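Local coordinates for protein NADPH-ferredoxin reductase FprA (Mycobacterium tuberculosis, PDB 1LQU) that probably transfers electrons between NADPH and ferredoxin through a bound FAD, and may supply electrons to P450 systems, at residues 207-212 / 246-251; 200-205 / 269-274. All coordinates share one frame; numbering follows the deposited sequence.

Interaction 1: 207-212 / 246-251; sequences FTTLEL and KQNIKV. With NDP (NADPH dihydro-nicotinamide-adenine-dinucleotide phosphate), chain I.
Asn248 reaches from helix 243-256 and grips the entry to the short helix 209-213, at Phe207 and Thr209, with both ends of its amide. Asn248 ND2 donates to Phe207 O at 3.0 Å, and that oxygen lies close to the amide plane although the NH2 sits above the plane of the Phe207 carbonyl. On the other branch, Asn248 OD1 accepts from Thr209 OG1 at 2.8 Å, the hydroxyl lying above the plane of the amide carbonyl. One bond on each branch limits the rotation of this buried amide. Thr209 can serve because OG1 stands beside its backbone N (chi1 -50°), leaving CG2 to rest against Gln247 CB.

Apolar contacts carry the pair on by one helical turn: Leu212 CB meets Val251 CG1 at 3.9 Å, and Thr209 CG2 meets Val251 CG2. Leu212 CD1 makes van der Waals contact with the Asn248 amide, Leu212 and Asn248 crossing at about a right angle.

A chain of hydrogen bonds leads from the N-cap residue Thr208 to the cofactor. Thr208 OG1 donates to Glu211 OE1 at 2.6 Å, and Glu211 OE2 accepts the NADPH carboxamide N7N at 3.1 Å, consistent with a role in placing the nicotinamide. Asn157, at the start of helix 157-167, also bonds Thr208 OG1. Helix 209-213 thus lies between the cofactor and helix 243-256, with Phe207 packed on Asn155 and Leu160 and Tyr255 OH bonded to Leu212 O.

Interaction 2: 200-205 / 269-274; sequences RGPLQA and FRFLTS. With NDP (NADPH dihydro-nicotinamide-adenine-dinucleotide phosphate), chain I.
Leu272 takes up a left-handed backbone conformation (phi 52°, psi 44°) just where strand 265-270 gives way to strand 273-279, and from this turn Leu272 N donates to Arg200 O at 2.9 Å. The site belongs to the Rossmann-type NADP-binding domain: 200-205 is the loop that leaves the parallel-sheet strand 193-197, and strand 265-270 is that strand's neighbour. Leu272 CD2 lies against the Arg200-Gly201 peptide, 3.7 Å from Gly201 N.

Next to this bond Pro202 lies over one face of the Phe271 ring in a CH-pi contact, Pro202 CG being 3.8 Å from the ring centroid and 10° off the normal. Arg200 O meets the same ring at its edge, and Asn155, by similarity an NADP-binding residue, also touches Phe271. The loop is braced within itself as well, since Gln204 OE1 accepts Gly201 N in the carbonyl plane and Gln204 CB rests on a face of the Arg200 guanidinium.

That guanidinium recognises the 2'-phosphate distinguishing NADPH from NADH. Val302 O holds NH1. Two donors then grip separate phosphate oxygens, Arg200 NE to NADPH O1X at 2.8 Å and Arg200 NH2 to NADPH O2X, also at 2.8 Å.

Coming from the N terminus, the chain leaves strand 193-197 and enters interaction 2 at 200-205, then immediately begins interaction 1 at 207-212. Segment 246-251 of helix 243-256 closes the inner loop, and 269-274 closes the outer one some twenty residues later, so interaction 1 sits wholly within the span of interaction 2 without crossing it. Their centres are 14 Å apart and they share a hydrophobic seam: Ile249 packs on Pro202 and Leu203, and Phe207 and Leu212 pack on Phe269. Together they tie helix 243-256 and the turn between strands 265-270 and 273-279 to the loop and helix beside NADPH, interaction 2 at its 2'-phosphate and interaction 1 at its nicotinamide.

Interaction 1: 207-212 / 246-251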
loop_
_atom_site.group_PDB
_atom_site.type_symbol
_atom_site.label_atom_id
_atom_site.label_comp_id
_atom_site.label_asym_id
_atom_site.label_seq_id
_atom_site.Cartn_x
_atom_site.Cartn_y
_atom_site.Cartn_z
ATOM N N PHE A 207 12.039 8.972 3.067
ATOM C CA PHE A 207 12.619 8.325 1.907
ATOM C C PHE A 207 13.715 7.379 2.311
ATOM O O PHE A 207 14.410 7.599 3.314
ATOM C CB PHE A 207 13.349 9.357 0.988
ATOM C CG PHE A 207 12.503 10.513 0.524
ATOM C CD1 PHE A 207 11.256 10.307 -0.023
ATOM C CD2 PHE A 207 12.960 11.810 0.604
ATOM C CE1 PHE A 207 10.495 11.361 -0.458
ATOM C CE2 PHE A 207 12.203 12.859 0.162
ATOM C CZ PHE A 207 10.984 12.640 -0.372
ATOM N N THR A 208 13.929 6.349 1.488
ATOM C CA THR A 208 15.115 5.521 1.657
ATOM C C THR A 208 16.067 5.707 0.469
ATOM O O THR A 208 15.704 6.293 -0.541
ATOM C CB THR A 208 14.757 4.055 1.952
ATOM O OG1 THR A 208 13.814 3.579 0.998
ATOM C CG2 THR A 208 14.085 3.930 3.308
ATOM N N THR A 209 17.287 5.213 0.609
ATOM C CA THR A 209 18.358 5.712 -0.227
ATOM C C THR A 209 18.329 5.250 -1.672
ATOM O O THR A 209 18.484 6.037 -2.601
ATOM C CB THR A 209 19.683 5.346 0.397
ATOM O OG1 THR A 209 19.702 5.736 1.786
ATOM C CG2 THR A 209 20.781 6.121 -0.321
ATOM N N LEU A 210 18.100 3.958 -1.895
ATOM C CA LEU A 210 18.037 3.459 -3.251
ATOM C C LEU A 210 16.959 4.170 -4.035
ATOM O O LEU A 210 17.118 4.490 -5.211
ATOM C CB LEU A 210 17.778 1.948 -3.266
ATOM C CG LEU A 210 17.681 1.314 -4.643
ATOM C CD1 LEU A 210 18.963 1.533 -5.429
ATOM C CD2 LEU A 210 17.370 -0.186 -4.514
ATOM N N GLU A 211 15.852 4.433 -3.349
ATOM C CA GLU A 211 14.717 5.080 -3.952
ATOM C C GLU A 211 15.064 6.502 -4.402
ATOM O O GLU A 211 14.603 6.974 -5.429
ATOM C CB GLU A 211 13.546 5.023 -2.978
ATOM C CG GLU A 211 12.988 3.612 -2.863
ATOM C CD GLU A 211 13.917 2.551 -2.263
ATOM O OE1 GLU A 211 14.677 2.823 -1.302
ATOM O OE2 GLU A 211 13.830 1.388 -2.733
ATOM N N LEU A 212 15.884 7.203 -3.629
ATOM C CA LEU A 212 16.384 8.512 -4.050
ATOM C C LEU A 212 17.409 8.384 -5.169
ATOM O O LEU A 212 17.398 9.162 -6.113
ATOM C CB LEU A 212 17.016 9.215 -2.859
ATOM C CG LEU A 212 16.034 9.791 -1.833
ATOM C CD1 LEU A 212 16.836 10.278 -0.655
ATOM C CD2 LEU A 212 15.192 10.910 -2.449
ATOM N N LYS A 246 22.132 9.502 6.711
ATOM C CA LYS A 246 23.453 9.882 6.230
ATOM C C LYS A 246 23.587 9.667 4.731
ATOM O O LYS A 246 24.057 10.554 3.989
ATOM C CB LYS A 246 24.507 9.063 6.982
ATOM C CG LYS A 246 25.907 9.186 6.438
ATOM C CD LYS A 246 26.928 8.491 7.316
ATOM C CE LYS A 246 28.342 8.872 6.887
ATOM N NZ LYS A 246 28.550 10.353 7.006
ATOM N N GLN A 247 23.179 8.489 4.269
ATOM C CA GLN A 247 23.268 8.200 2.841
ATOM C C GLN A 247 22.323 9.044 2.012
ATOM O O GLN A 247 22.684 9.511 0.928
ATOM C CB GLN A 247 23.054 6.718 2.543
ATOM C CG GLN A 247 24.084 5.836 3.218
ATOM C CD GLN A 247 25.504 6.154 2.786
ATOM O OE1 GLN A 247 25.789 6.266 1.590
ATOM N NE2 GLN A 247 26.399 6.272 3.751
ATOM N N ASN A 248 21.120 9.276 2.523
ATOM C CA ASN A 248 20.150 10.101 1.826
ATOM C C ASN A 248 20.717 11.490 1.588
ATOM O O ASN A 248 20.560 12.049 0.511
ATOM C CB ASN A 248 18.876 10.275 2.641
ATOM C CG ASN A 248 17.965 9.072 2.622
ATOM O OD1 ASN A 248 18.185 8.084 1.910
ATOM N ND2 ASN A 248 16.908 9.174 3.395
ATOM N N ILE A 249 21.316 12.080 2.617
ATOM C CA ILE A 249 21.809 13.442 2.480
ATOM C C ILE A 249 22.950 13.506 1.462
ATOM O O ILE A 249 23.028 14.448 0.694
ATOM C CB ILE A 249 22.195 14.039 3.838
ATOM C CG1 ILE A 249 20.990 14.155 4.769
ATOM C CG2 ILE A 249 22.847 15.411 3.677
ATOM C CD1 ILE A 249 19.764 14.780 4.160
ATOM N N LYS A 250 23.791 12.496 1.408
ATOM C CA LYS A 250 24.822 12.476 0.380
ATOM C C LYS A 250 24.216 12.493 -1.019
ATOM O O LYS A 250 24.662 13.197 -1.922
ATOM C CB LYS A 250 25.728 11.265 0.573
ATOM C CG LYS A 250 26.624 11.410 1.764
ATOM C CD LYS A 250 27.700 10.366 1.862
ATOM C CE LYS A 250 28.681 10.720 2.994
ATOM N NZ LYS A 250 30.026 10.108 2.780
ATOM N N VAL A 251 23.164 11.706 -1.206
ATOM C CA VAL A 251 22.479 11.669 -2.477
ATOM C C VAL A 251 21.844 13.027 -2.814
ATOM O O VAL A 251 21.956 13.533 -3.947
ATOM C CB VAL A 251 21.446 10.516 -2.479
ATOM C CG1 VAL A 251 20.577 10.582 -3.705
ATOM C CG2 VAL A 251 22.176 9.200 -2.429
HETATM P PA NDP I . 5.643 7.327 4.963
HETATM O O1A NDP I . 6.931 6.747 4.574
HETATM O O2A NDP I . 5.209 7.193 6.378
HETATM O O5B NDP I . 5.682 8.866 4.551
HETATM C C5B NDP I . 4.597 9.685 4.861
HETATM C C4B NDP I . 4.988 11.119 4.619
HETATM O O4B NDP I . 3.842 11.981 4.795
HETATM C C3B NDP I . 6.046 11.633 5.583
HETATM O O3B NDP I . 7.006 12.387 4.842
HETATM C C2B NDP I . 5.254 12.543 6.519
HETATM O O2B NDP I . 6.000 13.591 7.086
HETATM C C1B NDP I . 4.271 13.093 5.542
HETATM N N9A NDP I . 3.109 13.753 6.110
HETATM C C8A NDP I . 2.183 13.219 6.992
HETATM N N7A NDP I . 1.233 14.119 7.250
HETATM C C5A NDP I . 1.536 15.251 6.533
HETATM C C6A NDP I . 0.913 16.473 6.394
HETATM N N6A NDP I . -0.278 16.776 6.939
HETATM N N1A NDP I . 1.503 17.402 5.572
HETATM C C2A NDP I . 2.671 17.099 4.919
HETATM N N3A NDP I . 3.319 15.916 5.027
HETATM C C4A NDP I . 2.713 15.017 5.819
HETATM O O3 NDP I . 4.430 6.754 4.089
HETATM P PN NDP I . 4.262 6.336 2.542
HETATM O O1N NDP I . 5.093 7.186 1.661
HETATM O O2N NDP I . 2.811 6.273 2.368
HETATM O O5D NDP I . 4.928 4.899 2.494
HETATM C C5D NDP I . 4.322 3.830 3.228
HETATM C C4D NDP I . 5.355 2.754 3.549
HETATM O O4D NDP I . 5.616 1.948 2.383
HETATM C C3D NDP I . 6.675 3.353 3.988
HETATM O O3D NDP I . 7.256 2.548 4.996
HETATM C C2D NDP I . 7.499 3.262 2.711
HETATM O O2D NDP I . 8.889 3.331 2.825
HETATM C C1D NDP I . 6.991 2.033 2.043
HETATM N N1N NDP I . 7.267 1.753 0.684
HETATM C C2N NDP I . 8.485 1.256 0.324
HETATM C C3N NDP I . 8.963 1.497 -0.957
HETATM C C7N NDP I . 10.275 0.964 -1.217
HETATM O O7N NDP I . 10.975 0.376 -0.288
HETATM N N7N NDP I . 10.746 1.113 -2.453
HETATM C C4N NDP I . 8.176 2.186 -1.969
HETATM C C5N NDP I . 6.868 2.764 -1.487
HETATM C C6N NDP I . 6.499 2.549 -0.176
HETATM P P2B NDP I . 6.429 13.595 8.631
HETATM O O1X NDP I . 6.756 15.041 8.888
HETATM O O2X NDP I . 7.617 12.675 8.756
HETATM O O3X NDP I . 5.246 13.076 9.433
#

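Interaction 2: 200-205 / 269-274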
loop_
_atom_site.group_PDB
_atom_site.type_symbol
_atom_site.label_atom_id
_atom_site.label_comp_id
_atom_site.label_asym_id
_atom_site.label_seq_id
_atom_site.Cartn_x
_atom_site.Cartn_y
_atom_site.Cartn_z
ATOM N N ARG A 200 8.659 18.843 7.006
ATOM C CA ARG A 200 9.876 18.950 7.790
ATOM C C ARG A 200 11.071 19.025 6.855
ATOM O O ARG A 200 10.909 19.380 5.694
ATOM C CB ARG A 200 9.952 17.852 8.832
ATOM C CG ARG A 200 8.801 17.929 9.845
ATOM C CD ARG A 200 8.959 17.042 11.067
ATOM N NE ARG A 200 8.875 15.639 10.693
ATOM C CZ ARG A 200 9.364 14.644 11.404
ATOM N NH1 ARG A 200 10.001 14.867 12.545
ATOM N NH2 ARG A 200 9.231 13.413 10.959
ATOM N N GLY A 201 12.266 18.809 7.371
ATOM C CA GLY A 201 13.449 18.952 6.552
ATOM C C GLY A 201 14.014 17.675 6.006
ATOM O O GLY A 201 13.483 16.584 6.248
ATOM N N PRO A 202 15.120 17.784 5.275
ATOM C CA PRO A 202 15.738 16.605 4.701
ATOM C C PRO A 202 16.101 15.527 5.725
ATOM O O PRO A 202 16.001 14.355 5.392
ATOM C CB PRO A 202 16.979 17.163 4.012
ATOM C CG PRO A 202 16.651 18.586 3.719
ATOM C CD PRO A 202 15.793 19.025 4.860
ATOM N N LEU A 203 16.506 15.905 6.930
ATOM C CA LEU A 203 16.895 14.901 7.906
ATOM C C LEU A 203 15.711 14.124 8.436
ATOM O O LEU A 203 15.886 13.052 9.015
ATOM C CB LEU A 203 17.617 15.513 9.086
ATOM C CG LEU A 203 18.885 16.293 8.791
ATOM C CD1 LEU A 203 19.591 16.586 10.093
ATOM C CD2 LEU A 203 19.767 15.533 7.875
ATOM N N GLN A 204 14.523 14.681 8.295
ATOM C CA GLN A 204 13.302 14.030 8.757
ATOM C C GLN A 204 12.590 13.259 7.651
ATOM O O GLN A 204 11.525 12.694 7.874
ATOM C CB GLN A 204 12.342 15.064 9.346
ATOM C CG GLN A 204 12.825 15.700 10.617
ATOM C CD GLN A 204 13.869 16.782 10.420
ATOM O OE1 GLN A 204 13.790 17.578 9.482
ATOM N NE2 GLN A 204 14.863 16.818 11.320
ATOM N N ALA A 205 13.143 13.249 6.446
ATOM C CA ALA A 205 12.471 12.597 5.340
ATOM C C ALA A 205 12.351 11.106 5.610
ATOM O O ALA A 205 13.220 10.478 6.202
ATOM C CB ALA A 205 13.197 12.832 4.038
ATOM N N PHE A 269 12.459 19.130 -5.341
ATOM C CA PHE A 269 12.246 18.892 -3.918
ATOM C C PHE A 269 12.239 20.195 -3.150
ATOM O O PHE A 269 13.216 20.959 -3.204
ATOM C CB PHE A 269 13.350 18.000 -3.342
ATOM C CG PHE A 269 13.268 16.565 -3.785
ATOM C CD1 PHE A 269 13.769 16.169 -4.996
ATOM C CD2 PHE A 269 12.700 15.604 -2.960
ATOM C CE1 PHE A 269 13.687 14.839 -5.402
ATOM C CE2 PHE A 269 12.608 14.291 -3.350
ATOM C CZ PHE A 269 13.117 13.887 -4.575
ATOM N N ARG A 270 11.166 20.423 -2.397
ATOM C CA ARG A 270 11.034 21.563 -1.496
ATOM C C ARG A 270 10.779 21.009 -0.099
ATOM O O ARG A 270 9.924 20.150 0.072
ATOM C CB ARG A 270 9.836 22.402 -1.903
ATOM C CG ARG A 270 10.029 23.233 -3.151
ATOM C CD ARG A 270 10.716 24.556 -2.952
ATOM N NE ARG A 270 10.064 25.410 -1.961
ATOM C CZ ARG A 270 9.070 26.278 -2.166
ATOM N NH1 ARG A 270 8.496 26.460 -3.347
ATOM N NH2 ARG A 270 8.635 26.981 -1.134
ATOM N N PHE A 271 11.528 21.469 0.880
ATOM C CA PHE A 271 11.393 21.055 2.258
ATOM C C PHE A 271 10.875 22.217 3.090
ATOM O O PHE A 271 10.760 23.341 2.619
ATOM C CB PHE A 271 12.702 20.513 2.791
ATOM C CG PHE A 271 13.213 19.308 2.050
ATOM C CD1 PHE A 271 12.793 18.030 2.388
ATOM C CD2 PHE A 271 14.097 19.440 0.992
ATOM C CE1 PHE A 271 13.252 16.940 1.720
ATOM C CE2 PHE A 271 14.542 18.335 0.310
ATOM C CZ PHE A 271 14.124 17.084 0.681
ATOM N N LEU A 272 10.537 21.932 4.334
ATOM C CA LEU A 272 10.066 22.925 5.277
ATOM C C LEU A 272 8.914 23.737 4.703
ATOM O O LEU A 272 8.842 24.948 4.877
ATOM C CB LEU A 272 11.218 23.811 5.750
ATOM C CG LEU A 272 12.302 23.069 6.504
ATOM C CD1 LEU A 272 13.489 23.968 6.826
ATOM C CD2 LEU A 272 11.786 22.435 7.753
ATOM N N THR A 273 7.983 23.033 4.065
ATOM C CA THR A 273 6.863 23.669 3.406
ATOM C C THR A 273 5.606 22.834 3.594
ATOM O O THR A 273 5.653 21.626 3.430
ATOM C CB THR A 273 7.167 23.795 1.903
ATOM O OG1 THR A 273 8.362 24.548 1.705
ATOM C CG2 THR A 273 6.072 24.541 1.165
ATOM N N SER A 274 4.515 23.510 3.911
ATOM C CA SER A 274 3.232 22.851 4.073
ATOM C C SER A 274 2.174 23.417 3.134
ATOM O O SER A 274 2.154 24.603 2.858
ATOM C CB SER A 274 2.721 23.037 5.491
ATOM O OG SER A 274 3.357 22.184 6.412
HETATM P PA NDP I . 5.643 7.327 4.963
HETATM O O1A NDP I . 6.931 6.747 4.574
HETATM O O2A NDP I . 5.209 7.193 6.378
HETATM O O5B NDP I . 5.682 8.866 4.551
HETATM C C5B NDP I . 4.597 9.685 4.861
HETATM C C4B NDP I . 4.988 11.119 4.619
HETATM O O4B NDP I . 3.842 11.981 4.795
HETATM C C3B NDP I . 6.046 11.633 5.583
HETATM O O3B NDP I . 7.006 12.387 4.842
HETATM C C2B NDP I . 5.254 12.543 6.519
HETATM O O2B NDP I . 6.000 13.591 7.086
HETATM C C1B NDP I . 4.271 13.093 5.542
HETATM N N9A NDP I . 3.109 13.753 6.110
HETATM C C8A NDP I . 2.183 13.219 6.992
HETATM N N7A NDP I . 1.233 14.119 7.250
HETATM C C5A NDP I . 1.536 15.251 6.533
HETATM C C6A NDP I . 0.913 16.473 6.394
HETATM N N6A NDP I . -0.278 16.776 6.939
HETATM N N1A NDP I . 1.503 17.402 5.572
HETATM C C2A NDP I . 2.671 17.099 4.919
HETATM N N3A NDP I . 3.319 15.916 5.027
HETATM C C4A NDP I . 2.713 15.017 5.819
HETATM O O3 NDP I . 4.430 6.754 4.089
HETATM P PN NDP I . 4.262 6.336 2.542
HETATM O O1N NDP I . 5.093 7.186 1.661
HETATM O O2N NDP I . 2.811 6.273 2.368
HETATM O O5D NDP I . 4.928 4.899 2.494
HETATM C C5D NDP I . 4.322 3.830 3.228
HETATM C C4D NDP I . 5.355 2.754 3.549
HETATM O O4D NDP I . 5.616 1.948 2.383
HETATM C C3D NDP I . 6.675 3.353 3.988
HETATM O O3D NDP I . 7.256 2.548 4.996
HETATM C C2D NDP I . 7.499 3.262 2.711
HETATM O O2D NDP I . 8.889 3.331 2.825
HETATM C C1D NDP I . 6.991 2.033 2.043
HETATM N N1N NDP I . 7.267 1.753 0.684
HETATM C C2N NDP I . 8.485 1.256 0.324
HETATM C C3N NDP I . 8.963 1.497 -0.957
HETATM C C7N NDP I . 10.275 0.964 -1.217
HETATM O O7N NDP I . 10.975 0.376 -0.288
HETATM N N7N NDP I . 10.746 1.113 -2.453
HETATM C C4N NDP I . 8.176 2.186 -1.969
HETATM C C5N NDP I . 6.868 2.764 -1.487
HETATM C C6N NDP I . 6.499 2.549 -0.176
HETATM P P2B NDP I . 6.429 13.595 8.631
HETATM O O1X NDP I . 6.756 15.041 8.888
HETATM O O2X NDP I . 7.617 12.675 8.756
HETATM O O3X NDP I . 5.246 13.076 9.433
#